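Local coordinates for pentafunctional AROM polypeptide (PDB 5SWV), which catalyses five consecutive steps of the shikimate pathway, the crystallised part carrying its 3-dehydroquinate dehydratase and shikimate dehydrogenase activities, at residues V333-P338 against H513-M518; I378-T383 against L401-L406; A442-I447 against L475-K480. All blocks are in the same frame, centred on the assembly; numbering follows the deposited sequence.

Interaction 1: V333-P338 against H513-M518; sequences VNTIIP and HLWTGM
W515 holds its CG anti to its own carbonyl carbon (chi1 -73°), and chi2 of -40° then turns the indole so that its nitrogen edge meets the backbone of I336. The evidence is one hydrogen bond: W515 NE1 donates to I336 O over 2.9 Å, with 152° at the hydrogen. The oxygen lies close to the indole plane, yet NE1 stands well above the plane of the I336 carbonyl, so the approach is edge-on for the ring alone. T335 has CG2 anti to its backbone N, and that methyl comes obliquely against the benzo part of the indole, 3.8 Å from W515 CZ2. Farther along the strand, the CG1 branch of I337 passes obliquely by the pyrrole part, 3.9 Å from W515 CD1. The same isoleucine ends at CD1, 4.2 Å from L514 CB, and the two side chains cross at about a right angle. The NE1 bond and the aliphatic contacts beside it help to set the rotation of the indole. T335 OG1 is engaged separately, with N334 OD1 at 2.7 Å and with S511. N334 and T335 together face D350 as a classic beta bulge. The contact sets the last turn of helix 500-516 on strand 335-340, which runs antiparallel between strands 303-308 and 345-350; the indole also touches N307 of the former and meets the ring of F254.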
loop_
_atom_site.group_PDB
_atom_site.type_symbol
_atom_site.label_atom_id
_atom_site.label_comp_id
_atom_site.label_asym_id
_atom_site.label_seq_id
_atom_site.Cartn_x
_atom_site.Cartn_y
_atom_site.Cartn_z
ATOM N N VAL A 333 -14.015 -5.933 16.042
ATOM C CA VAL A 333 -12.589 -6.121 15.805
ATOM C C VAL A 333 -12.361 -7.441 15.079
ATOM O O VAL A 333 -12.859 -8.458 15.523
ATOM C CB VAL A 333 -11.833 -6.093 17.143
ATOM C CG1 VAL A 333 -10.413 -6.623 17.012
ATOM C CG2 VAL A 333 -11.790 -4.668 17.673
ATOM N N ASN A 334 -11.636 -7.409 13.957
ATOM C CA ASN A 334 -11.060 -8.634 13.356
ATOM C C ASN A 334 -9.523 -8.684 13.314
ATOM O O ASN A 334 -8.970 -9.645 12.798
ATOM C CB ASN A 334 -11.613 -8.853 11.940
ATOM C CG ASN A 334 -10.860 -8.070 10.875
ATOM O OD1 ASN A 334 -10.107 -7.125 11.168
ATOM N ND2 ASN A 334 -11.073 -8.450 9.616
ATOM N N THR A 335 -8.845 -7.641 13.796
ATOM C CA THR A 335 -7.392 -7.544 13.708
ATOM C C THR A 335 -6.856 -6.899 14.964
ATOM O O THR A 335 -7.048 -5.714 15.171
ATOM C CB THR A 335 -6.967 -6.696 12.498
ATOM O OG1 THR A 335 -7.388 -7.349 11.299
ATOM C CG2 THR A 335 -5.470 -6.511 12.448
ATOM N N ILE A 336 -6.176 -7.694 15.783
ATOM C CA ILE A 336 -5.557 -7.231 17.014
ATOM C C ILE A 336 -4.078 -6.944 16.774
ATOM O O ILE A 336 -3.336 -7.828 16.373
ATOM C CB ILE A 336 -5.714 -8.297 18.118
ATOM C CG1 ILE A 336 -7.211 -8.534 18.387
ATOM C CG2 ILE A 336 -4.967 -7.883 19.391
ATOM C CD1 ILE A 336 -7.515 -9.644 19.373
ATOM N N ILE A 337 -3.666 -5.711 17.046
ATOM C CA ILE A 337 -2.303 -5.242 16.793
ATOM C C ILE A 337 -1.634 -4.884 18.117
ATOM O O ILE A 337 -2.095 -3.992 18.824
ATOM C CB ILE A 337 -2.303 -3.975 15.912
ATOM C CG1 ILE A 337 -3.063 -4.216 14.602
ATOM C CG2 ILE A 337 -0.880 -3.493 15.636
ATOM C CD1 ILE A 337 -3.662 -2.953 14.035
ATOM N N PRO A 338 -0.539 -5.569 18.459
ATOM C CA PRO A 338 0.221 -5.199 19.654
ATOM C C PRO A 338 1.221 -4.080 19.363
ATOM O O PRO A 338 1.789 -4.025 18.276
ATOM C CB PRO A 338 0.932 -6.493 20.013
ATOM C CG PRO A 338 1.101 -7.211 18.708
ATOM C CD PRO A 338 0.093 -6.684 17.735
ATOM N N HIS A 513 -0.487 -6.223 6.303
ATOM C CA HIS A 513 0.147 -4.915 6.145
ATOM C C HIS A 513 0.124 -4.147 7.474
ATOM O O HIS A 513 1.142 -3.602 7.897
ATOM C CB HIS A 513 -0.509 -4.137 4.988
ATOM C CG HIS A 513 0.042 -2.756 4.766
ATOM N ND1 HIS A 513 -0.769 -1.642 4.666
ATOM C CD2 HIS A 513 1.307 -2.308 4.601
ATOM C CE1 HIS A 513 -0.029 -0.572 4.456
ATOM N NE2 HIS A 513 1.235 -0.948 4.420
ATOM N N LEU A 514 -1.006 -4.149 8.165
ATOM C CA LEU A 514 -1.074 -3.454 9.457
ATOM C C LEU A 514 -0.097 -4.048 10.471
ATOM O O LEU A 514 0.412 -3.331 11.308
ATOM C CB LEU A 514 -2.506 -3.456 10.031
ATOM C CG LEU A 514 -3.528 -2.645 9.239
ATOM C CD1 LEU A 514 -4.918 -3.211 9.501
ATOM C CD2 LEU A 514 -3.446 -1.152 9.544
ATOM N N TRP A 515 0.170 -5.345 10.385
ATOM C CA TRP A 515 1.124 -5.987 11.298
ATOM C C TRP A 515 2.588 -5.813 10.949
ATOM O O TRP A 515 3.363 -5.456 11.810
ATOM C CB TRP A 515 0.833 -7.473 11.419
ATOM C CG TRP A 515 -0.378 -7.771 12.211
ATOM C CD1 TRP A 515 -0.796 -7.154 13.367
ATOM C CD2 TRP A 515 -1.319 -8.806 11.950
ATOM N NE1 TRP A 515 -1.952 -7.733 13.821
ATOM C CE2 TRP A 515 -2.286 -8.760 12.978
ATOM C CE3 TRP A 515 -1.446 -9.767 10.943
ATOM C CZ2 TRP A 515 -3.354 -9.642 13.030
ATOM C CZ3 TRP A 515 -2.511 -10.647 10.995
ATOM C CH2 TRP A 515 -3.453 -10.579 12.031
ATOM N N THR A 516 2.964 -6.094 9.705
ATOM C CA THR A 516 4.381 -6.159 9.287
ATOM C C THR A 516 4.905 -4.858 8.684
ATOM O O THR A 516 6.102 -4.717 8.450
ATOM C CB THR A 516 4.592 -7.264 8.233
ATOM O OG1 THR A 516 3.953 -6.902 6.998
ATOM C CG2 THR A 516 4.026 -8.572 8.723
ATOM N N GLY A 517 4.014 -3.915 8.407
ATOM C CA GLY A 517 4.389 -2.681 7.703
ATOM C C GLY A 517 4.576 -2.830 6.197
ATOM O O GLY A 517 4.983 -1.875 5.545
ATOM N N MET A 518 4.235 -4.002 5.643
ATOM C CA MET A 518 4.546 -4.346 4.250
ATOM C C MET A 518 3.359 -4.968 3.547
ATOM O O MET A 518 2.633 -5.750 4.143
ATOM C CB MET A 518 5.710 -5.338 4.227
ATOM C CG MET A 518 6.993 -4.751 4.820
ATOM S SD MET A 518 8.419 -5.845 4.900
ATOM C CE MET A 518 7.672 -7.222 5.734
#

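Interaction 2: I378-T383 against L401-L406; sequences IGAGGT and LLNRTL
I378 and L402 pair as parallel strand residues, their CA atoms 4.9 Å apart, and one residue on the chains are already diverging, with 5.6 Å between the CA atoms of G379 and N403. The bridge is documented by G379 N donating to L402 O over 3.2 Å, nearly straight at 168°. The same oxygen also receives a CA-H contact from I378 CA at 3.5 Å. G379 has phi 113° and psi 166°, backbone angles that suit a residue without a side chain, and here the strand gives way to the glycine-rich turn. Among the side chains, I378 and L402 lie on one face of the sheet, where the I378 CG2 branch approaches L402 O to 3.8 Å. L401 carries its CG anti to its backbone N, which takes CD1 to 3.6 Å from G379 O. The side chain of N403 turns back toward the backbone of G379 and A380, although the orientation of its amide is uncertain. The glycine-rich sequence GAGGT and the NRT at the end of the next strand fit the NADP-binding elements of shikimate dehydrogenases. The contact closes the beta-alpha-beta unit of strand 374-378, helix 382-393 and strand 398-403, with strand 422-426 beyond L401 and L402, and helix 406-413 against A380.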
loop_
_atom_site.group_PDB
_atom_site.type_symbol
_atom_site.label_atom_id
_atom_site.label_comp_id
_atom_site.label_asym_id
_atom_site.label_seq_id
_atom_site.Cartn_x
_atom_site.Cartn_y
_atom_site.Cartn_z
ATOM N N ILE A 378 -26.726 -4.520 -2.111
ATOM C CA ILE A 378 -27.862 -5.411 -1.894
ATOM C C ILE A 378 -27.650 -6.167 -0.597
ATOM O O ILE A 378 -26.624 -6.819 -0.423
ATOM C CB ILE A 378 -27.974 -6.435 -3.023
ATOM C CG1 ILE A 378 -28.054 -5.724 -4.377
ATOM C CG2 ILE A 378 -29.198 -7.306 -2.807
ATOM C CD1 ILE A 378 -27.771 -6.611 -5.564
ATOM N N GLY A 379 -28.630 -6.081 0.301
ATOM C CA GLY A 379 -28.530 -6.657 1.649
ATOM C C GLY A 379 -28.498 -5.606 2.757
ATOM O O GLY A 379 -28.300 -4.407 2.508
ATOM N N ALA A 380 -28.697 -6.086 3.983
ATOM C CA ALA A 380 -28.845 -5.234 5.148
ATOM C C ALA A 380 -28.163 -5.738 6.425
ATOM O O ALA A 380 -28.454 -5.245 7.530
ATOM C CB ALA A 380 -30.327 -5.029 5.407
ATOM N N GLY A 381 -27.242 -6.688 6.286
ATOM C CA GLY A 381 -26.489 -7.180 7.432
ATOM C C GLY A 381 -25.281 -6.317 7.708
ATOM O O GLY A 381 -25.145 -5.193 7.197
ATOM N N GLY A 382 -24.388 -6.858 8.525
ATOM C CA GLY A 382 -23.116 -6.205 8.817
ATOM C C GLY A 382 -22.292 -5.882 7.595
ATOM O O GLY A 382 -21.695 -4.822 7.522
ATOM N N THR A 383 -22.270 -6.793 6.634
ATOM C CA THR A 383 -21.424 -6.626 5.471
ATOM C C THR A 383 -21.929 -5.470 4.599
ATOM O O THR A 383 -21.128 -4.730 4.043
ATOM C CB THR A 383 -21.297 -7.933 4.650
ATOM O OG1 THR A 383 -20.764 -8.967 5.470
ATOM C CG2 THR A 383 -20.338 -7.762 3.488
ATOM N N LEU A 401 -29.645 1.350 -2.373
ATOM C CA LEU A 401 -29.734 0.295 -1.370
ATOM C C LEU A 401 -31.015 -0.515 -1.535
ATOM O O LEU A 401 -32.109 0.037 -1.474
ATOM C CB LEU A 401 -29.682 0.910 0.015
ATOM C CG LEU A 401 -29.756 -0.037 1.215
ATOM C CD1 LEU A 401 -28.661 -1.098 1.190
ATOM C CD2 LEU A 401 -29.667 0.753 2.509
ATOM N N LEU A 402 -30.875 -1.825 -1.713
ATOM C CA LEU A 402 -31.976 -2.678 -2.120
ATOM C C LEU A 402 -32.134 -3.872 -1.199
ATOM O O LEU A 402 -31.164 -4.601 -0.950
ATOM C CB LEU A 402 -31.741 -3.165 -3.537
ATOM C CG LEU A 402 -32.766 -4.159 -4.108
ATOM C CD1 LEU A 402 -34.181 -3.580 -4.171
ATOM C CD2 LEU A 402 -32.319 -4.611 -5.491
ATOM N N ASN A 403 -33.370 -4.084 -0.736
ATOM C CA ASN A 403 -33.714 -5.157 0.190
ATOM C C ASN A 403 -35.129 -5.689 0.027
ATOM O O ASN A 403 -35.948 -5.127 -0.697
ATOM C CB ASN A 403 -33.525 -4.666 1.622
ATOM C CG ASN A 403 -32.067 -4.590 2.009
ATOM O OD1 ASN A 403 -31.405 -5.611 2.115
ATOM N ND2 ASN A 403 -31.552 -3.383 2.181
ATOM N N ARG A 404 -35.398 -6.792 0.717
ATOM C CA ARG A 404 -36.726 -7.395 0.769
ATOM C C ARG A 404 -37.717 -6.440 1.402
ATOM O O ARG A 404 -38.837 -6.365 0.948
ATOM C CB ARG A 404 -36.711 -8.713 1.558
ATOM C CG ARG A 404 -36.018 -9.867 0.843
ATOM C CD ARG A 404 -35.508 -10.883 1.853
ATOM N NE ARG A 404 -34.995 -12.108 1.228
ATOM C CZ ARG A 404 -35.746 -13.106 0.752
ATOM N NH1 ARG A 404 -37.071 -13.044 0.799
ATOM N NH2 ARG A 404 -35.168 -14.183 0.223
ATOM N N THR A 405 -37.305 -5.719 2.443
ATOM C CA THR A 405 -38.185 -4.761 3.121
ATOM C C THR A 405 -37.521 -3.400 3.329
ATOM O O THR A 405 -36.288 -3.279 3.362
ATOM C CB THR A 405 -38.710 -5.303 4.487
ATOM O OG1 THR A 405 -37.682 -5.259 5.496
ATOM C CG2 THR A 405 -39.247 -6.743 4.342
ATOM N N LEU A 406 -38.365 -2.386 3.480
ATOM C CA LEU A 406 -37.920 -1.041 3.775
ATOM C C LEU A 406 -37.257 -0.942 5.137
ATOM O O LEU A 406 -36.246 -0.257 5.267
ATOM C CB LEU A 406 -39.096 -0.063 3.740
ATOM C CG LEU A 406 -39.668 0.265 2.362
ATOM C CD1 LEU A 406 -40.984 1.027 2.504
ATOM C CD2 LEU A 406 -38.656 1.059 1.543
#

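Interaction 3: A442-I447 against L475-K480; sequences AVVSTI and LDMAYK
V444 lays its CG1 methyl obliquely against the start of the M477 side chain, 4.0 Å from M477 CG. V444 CG1 is anti to its backbone N, beside the carbonyl carbon, and this branch also reaches L475 CD2 at 4.4 Å, so a single methyl serves both neighbours. The M477 chain is bent at chi2 and chi3, which carries its sulfur end away from the 442-447 segment after the CG contact. On the face holding S445 and D476 the groups are polar. D476 has CG anti to its backbone N (chi1 -165°), and its OD1 accepts from A478 N at 2.9 Å, met on the anti side of the carboxylate: an Asx turn that fixes the chain as it leaves the strand. The other oxygen, OD2, is bound by T484 OG1, so both carboxylate oxygens have a protein donor. Water 1 sits between S445 OG and I447 O, with only a weak bond to D476 OD1; since more acceptors than protons surround it, its exact bonding is uncertain. Three backbone bonds establish the parallel register. L475 N donates to V443 O over 2.9 Å, S445 N to L475 O over 3.0 Å, and M477 N to S445 O, also over 3.0 Å and nearly straight at 175°. The last two flank D476 and define its bridge with S445; the first two do the same for V444 with L475. The end-to-end directions of 443-447 and 475-478 differ by 12°, consistent with this pairing. Helix 353-364 covers the face of V444 and L475 through F361, and helix 485-492 the face of S445 and D476. Adjacent parallel strands held between helices on both faces, in the sheet order 3-2-1-4-5-6, are the hallmark of the Rossmann-type nucleotide-binding fold.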
loop_
_atom_site.group_PDB
_atom_site.type_symbol
_atom_site.label_atom_id
_atom_site.label_comp_id
_atom_site.label_asym_id
_atom_site.label_seq_id
_atom_site.Cartn_x
_atom_site.Cartn_y
_atom_site.Cartn_z
ATOM N N ALA A 442 -20.778 0.372 -10.016
ATOM C CA ALA A 442 -20.299 -0.523 -8.952
ATOM C C ALA A 442 -21.470 -1.197 -8.270
ATOM O O ALA A 442 -22.475 -0.548 -8.005
ATOM C CB ALA A 442 -19.476 0.249 -7.929
ATOM N N VAL A 443 -21.349 -2.493 -7.996
ATOM C CA VAL A 443 -22.399 -3.230 -7.309
ATOM C C VAL A 443 -21.792 -4.182 -6.289
ATOM O O VAL A 443 -20.742 -4.752 -6.538
ATOM C CB VAL A 443 -23.286 -4.006 -8.307
ATOM C CG1 VAL A 443 -24.375 -4.792 -7.577
ATOM C CG2 VAL A 443 -23.919 -3.051 -9.317
ATOM N N VAL A 444 -22.447 -4.341 -5.138
ATOM C CA VAL A 444 -22.031 -5.318 -4.127
ATOM C C VAL A 444 -23.254 -6.086 -3.635
ATOM O O VAL A 444 -24.198 -5.479 -3.131
ATOM C CB VAL A 444 -21.343 -4.663 -2.911
ATOM C CG1 VAL A 444 -20.697 -5.728 -2.033
ATOM C CG2 VAL A 444 -20.306 -3.652 -3.361
ATOM N N SER A 445 -23.254 -7.410 -3.795
ATOM C CA SER A 445 -24.271 -8.249 -3.174
ATOM C C SER A 445 -23.711 -8.813 -1.894
ATOM O O SER A 445 -22.690 -9.478 -1.932
ATOM C CB SER A 445 -24.666 -9.395 -4.074
ATOM O OG SER A 445 -25.523 -10.268 -3.358
ATOM N N THR A 446 -24.375 -8.553 -0.773
ATOM C CA THR A 446 -23.978 -9.098 0.532
ATOM C C THR A 446 -24.917 -10.201 1.036
ATOM O O THR A 446 -24.776 -10.680 2.150
ATOM C CB THR A 446 -23.929 -7.976 1.573
ATOM O OG1 THR A 446 -25.240 -7.450 1.764
ATOM C CG2 THR A 446 -23.039 -6.858 1.098
ATOM N N ILE A 447 -25.873 -10.612 0.218
ATOM C CA ILE A 447 -26.878 -11.573 0.663
ATOM C C ILE A 447 -26.358 -12.998 0.423
ATOM O O ILE A 447 -25.340 -13.161 -0.271
ATOM C CB ILE A 447 -28.256 -11.290 0.007
ATOM C CG1 ILE A 447 -28.268 -11.649 -1.486
ATOM C CG2 ILE A 447 -28.638 -9.833 0.233
ATOM C CD1 ILE A 447 -29.547 -11.255 -2.192
ATOM N N LEU A 475 -19.341 -7.085 -7.417
ATOM C CA LEU A 475 -18.705 -7.918 -6.388
ATOM C C LEU A 475 -19.745 -8.694 -5.591
ATOM O O LEU A 475 -20.676 -8.108 -5.062
ATOM C CB LEU A 475 -17.890 -7.046 -5.433
ATOM C CG LEU A 475 -17.319 -7.713 -4.178
ATOM C CD1 LEU A 475 -16.347 -8.814 -4.544
ATOM C CD2 LEU A 475 -16.628 -6.678 -3.318
ATOM N N ASP A 476 -19.580 -10.003 -5.476
ATOM C CA ASP A 476 -20.428 -10.798 -4.601
ATOM C C ASP A 476 -19.584 -11.205 -3.418
ATOM O O ASP A 476 -18.516 -11.757 -3.614
ATOM C CB ASP A 476 -20.936 -12.038 -5.333
ATOM C CG ASP A 476 -22.095 -12.714 -4.622
ATOM O OD1 ASP A 476 -22.096 -12.761 -3.374
ATOM O OD2 ASP A 476 -22.999 -13.222 -5.319
ATOM N N MET A 477 -20.067 -10.952 -2.206
ATOM C CA MET A 477 -19.336 -11.296 -0.988
ATOM C C MET A 477 -19.436 -12.745 -0.552
ATOM O O MET A 477 -18.707 -13.148 0.349
ATOM C CB MET A 477 -19.781 -10.412 0.165
ATOM C CG MET A 477 -19.427 -8.961 -0.046
ATOM S SD MET A 477 -17.655 -8.754 -0.217
ATOM C CE MET A 477 -17.105 -9.068 1.465
ATOM N N ALA A 478 -20.308 -13.531 -1.174
ATOM C CA ALA A 478 -20.363 -14.966 -0.885
ATOM C C ALA A 478 -19.389 -15.783 -1.760
ATOM O O ALA A 478 -19.130 -15.460 -2.938
ATOM C CB ALA A 478 -21.787 -15.479 -1.033
ATOM N N TYR A 479 -18.868 -16.854 -1.164
ATOM C CA TYR A 479 -17.928 -17.776 -1.825
ATOM C C TYR A 479 -18.440 -19.221 -1.713
ATOM O O TYR A 479 -17.663 -20.166 -1.648
ATOM C CB TYR A 479 -16.522 -17.633 -1.219
ATOM C CG TYR A 479 -16.484 -17.711 0.299
ATOM C CD1 TYR A 479 -16.330 -18.935 0.960
ATOM C CD2 TYR A 479 -16.614 -16.555 1.078
ATOM C CE1 TYR A 479 -16.301 -19.005 2.346
ATOM C CE2 TYR A 479 -16.587 -16.615 2.464
ATOM C CZ TYR A 479 -16.430 -17.841 3.094
ATOM O OH TYR A 479 -16.396 -17.895 4.469
ATOM N N LYS A 480 -19.761 -19.380 -1.738
ATOM C CA LYS A 480 -20.399 -20.662 -1.466
ATOM C C LYS A 480 -21.785 -20.705 -2.131
ATOM O O LYS A 480 -22.781 -20.335 -1.494
ATOM C CB LYS A 480 -20.499 -20.853 0.059
ATOM C CG LYS A 480 -21.178 -22.138 0.544
ATOM C CD LYS A 480 -20.385 -23.391 0.191
ATOM C CE LYS A 480 -21.081 -24.640 0.704
ATOM N NZ LYS A 480 -20.162 -25.803 0.645
HETATM O O HOH W 1 -25.084 -12.762 -3.151
#

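Overall arrangement
Interactions 2 and 3 belong to one parallel sheet, their centres 12 Å apart, and meet where strand 374-378 runs beside strand 440-445: I378 N lies 2.9 Å from V444 O and I378 O 2.7 Å from T446 OG1, both probable hydrogen bonds, while G379 CA packs 3.5 Å from I447 CG2. Both lie at the strand ends beside the glycine-rich turn, where NADP probably binds as in other shikimate dehydrogenases. Interaction 1 stands apart, its centre 30 Å from that of interaction 2 and 25 Å from that of interaction 3, with nearest atoms about 11 and 10 Å away. Both are nested in the loop it closes, which returns helix 500-516 to the substrate-binding domain.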